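Local coordinates for protein acetylserotonin O-methyltransferase (PDB 4A6D) that catalyses the last step of melatonin synthesis, methylating N-acetylserotonin with S-adenosyl-L-methionine as the methyl donor, and works as a homodimer, at residues A[118-123]-A[303-308]. Residues are numbered along the deposited sequence; the frame is centred on the assembly and turned at random.
Sequences GHLADA and MLVQTE
Val-305 lays its CG2 methyl over Leu-120 and Ala-123, joining two helices of the class I-like, Rossmann-type methyltransferase domain: the end of helix 294-305 packs against the first turn of helix 120-126, with His-119 at the N-cap position. CG2 lies 3.4 Å from Leu-120 CD1, the two side chains crossing at about a right angle, and 3.8 Å from Ala-123 CB. Ala-123 points its methyl toward the other helix, and the small side chain allows its CA to come within 5.4 Å of Val-305 CA. With CG2 anti to its own carbonyl carbon, Val-305 meets both partners through one branch; Cys-116 and Trp-117 of helix 103-117 also touch this side chain. The preceding residue, Leu-304, covers the carbonyl of Ala-123, its CD2 3.7 Å from Ala-123 O, and also packs on Gly-59 of the second subunit. Cutting Leu-304 back to an alanine would probably uncover that carbonyl and leave a gap facing Gly-59 of the second subunit. Gln-306, which follows Val-305, is a substrate-binding residue whose NE2 bonds to OD1 of Asn-302, also a substrate-binding residue. Thr-307 OG1 donates to Met-303 O at 2.9 Å, tilted 21° from the carbonyl plane.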
loop_
_atom_site.group_PDB
_atom_site.type_symbol
_atom_site.label_atom_id
_atom_site.label_comp_id
_atom_site.label_asym_id
_atom_site.label_seq_id
_atom_site.Cartn_x
_atom_site.Cartn_y
_atom_site.Cartn_z
ATOM N N GLY A 118 -4.075 -3.363 -7.819
ATOM C CA GLY A 118 -3.865 -4.800 -7.698
ATOM C C GLY A 118 -3.575 -5.409 -9.063
ATOM O O GLY A 118 -2.874 -6.417 -9.176
ATOM N N HIS A 119 -4.072 -4.750 -10.118
ATOM C CA HIS A 119 -3.871 -5.143 -11.512
ATOM C C HIS A 119 -2.696 -4.373 -12.162
ATOM O O HIS A 119 -2.661 -4.273 -13.388
ATOM C CB HIS A 119 -5.175 -4.955 -12.323
ATOM C CG HIS A 119 -6.349 -5.656 -11.726
ATOM N ND1 HIS A 119 -6.550 -7.007 -11.913
ATOM C CD2 HIS A 119 -7.336 -5.170 -10.941
ATOM C CE1 HIS A 119 -7.647 -7.306 -11.234
ATOM N NE2 HIS A 119 -8.160 -6.232 -10.639
ATOM N N LEU A 120 -1.714 -3.896 -11.352
ATOM C CA LEU A 120 -0.545 -3.129 -11.819
ATOM C C LEU A 120 0.297 -3.878 -12.848
ATOM O O LEU A 120 0.656 -3.292 -13.876
ATOM C CB LEU A 120 0.353 -2.612 -10.663
ATOM C CG LEU A 120 1.602 -1.822 -11.100
ATOM C CD1 LEU A 120 1.228 -0.555 -11.872
ATOM C CD2 LEU A 120 2.458 -1.463 -9.952
ATOM N N ALA A 121 0.614 -5.149 -12.565
ATOM C CA ALA A 121 1.435 -5.999 -13.425
ATOM C C ALA A 121 0.857 -6.113 -14.836
ATOM O O ALA A 121 1.623 -6.047 -15.798
ATOM C CB ALA A 121 1.626 -7.372 -12.797
ATOM N N ASP A 122 -0.487 -6.183 -14.966
ATOM C CA ASP A 122 -1.135 -6.254 -16.270
ATOM C C ASP A 122 -1.202 -4.915 -16.959
ATOM O O ASP A 122 -1.096 -4.876 -18.181
ATOM C CB ASP A 122 -2.513 -6.911 -16.191
ATOM C CG ASP A 122 -2.509 -8.356 -15.749
ATOM O OD1 ASP A 122 -1.443 -9.028 -15.883
ATOM O OD2 ASP A 122 -3.555 -8.819 -15.252
ATOM N N ALA A 123 -1.385 -3.812 -16.195
ATOM C CA ALA A 123 -1.401 -2.443 -16.743
ATOM C C ALA A 123 -0.013 -2.129 -17.302
ATOM O O ALA A 123 0.092 -1.555 -18.364
ATOM C CB ALA A 123 -1.793 -1.440 -15.675
ATOM N N MET A 303 -1.761 7.005 -13.766
ATOM C CA MET A 303 -2.462 7.413 -14.991
ATOM C C MET A 303 -2.483 6.237 -15.973
ATOM O O MET A 303 -3.448 6.086 -16.711
ATOM C CB MET A 303 -1.840 8.674 -15.633
ATOM C CG MET A 303 -1.995 9.953 -14.807
ATOM S SD MET A 303 -3.697 10.563 -14.582
ATOM C CE MET A 303 -4.061 9.917 -12.974
ATOM N N LEU A 304 -1.420 5.428 -15.997
ATOM C CA LEU A 304 -1.340 4.249 -16.848
ATOM C C LEU A 304 -2.389 3.224 -16.381
ATOM O O LEU A 304 -3.145 2.706 -17.199
ATOM C CB LEU A 304 0.079 3.624 -16.837
ATOM C CG LEU A 304 0.214 2.254 -17.534
ATOM C CD1 LEU A 304 -0.010 2.372 -19.053
ATOM C CD2 LEU A 304 1.545 1.632 -17.261
ATOM N N VAL A 305 -2.455 2.992 -15.065
ATOM C CA VAL A 305 -3.383 2.062 -14.405
ATOM C C VAL A 305 -4.848 2.521 -14.532
ATOM O O VAL A 305 -5.723 1.684 -14.713
ATOM C CB VAL A 305 -2.945 1.858 -12.922
ATOM C CG1 VAL A 305 -4.013 1.156 -12.095
ATOM C CG2 VAL A 305 -1.636 1.092 -12.840
ATOM N N GLN A 306 -5.107 3.833 -14.460
ATOM C CA GLN A 306 -6.467 4.364 -14.466
ATOM C C GLN A 306 -6.963 5.116 -15.726
ATOM O O GLN A 306 -7.961 4.702 -16.302
ATOM C CB GLN A 306 -6.729 5.171 -13.184
ATOM C CG GLN A 306 -7.065 4.279 -11.991
ATOM C CD GLN A 306 -7.451 5.085 -10.781
ATOM O OE1 GLN A 306 -8.592 5.534 -10.616
ATOM N NE2 GLN A 306 -6.507 5.271 -9.898
ATOM N N THR A 307 -6.319 6.216 -16.121
ATOM C CA THR A 307 -6.716 7.004 -17.272
ATOM C C THR A 307 -6.103 6.477 -18.596
ATOM O O THR A 307 -5.810 5.292 -18.725
ATOM C CB THR A 307 -6.347 8.461 -17.038
ATOM O OG1 THR A 307 -4.931 8.583 -17.135
ATOM C CG2 THR A 307 -6.887 9.019 -15.714
ATOM N N GLU A 308 -5.921 7.393 -19.579
ATOM C CA GLU A 308 -5.328 7.142 -20.901
ATOM C C GLU A 308 -4.043 7.957 -21.047
ATOM O O GLU A 308 -3.372 7.877 -22.080
ATOM C CB GLU A 308 -6.306 7.557 -21.997
ATOM C CG GLU A 308 -7.396 6.542 -22.293
ATOM C CD GLU A 308 -8.506 7.038 -23.206
ATOM O OE1 GLU A 308 -8.395 8.167 -23.748
ATOM O OE2 GLU A 308 -9.500 6.294 -23.368
#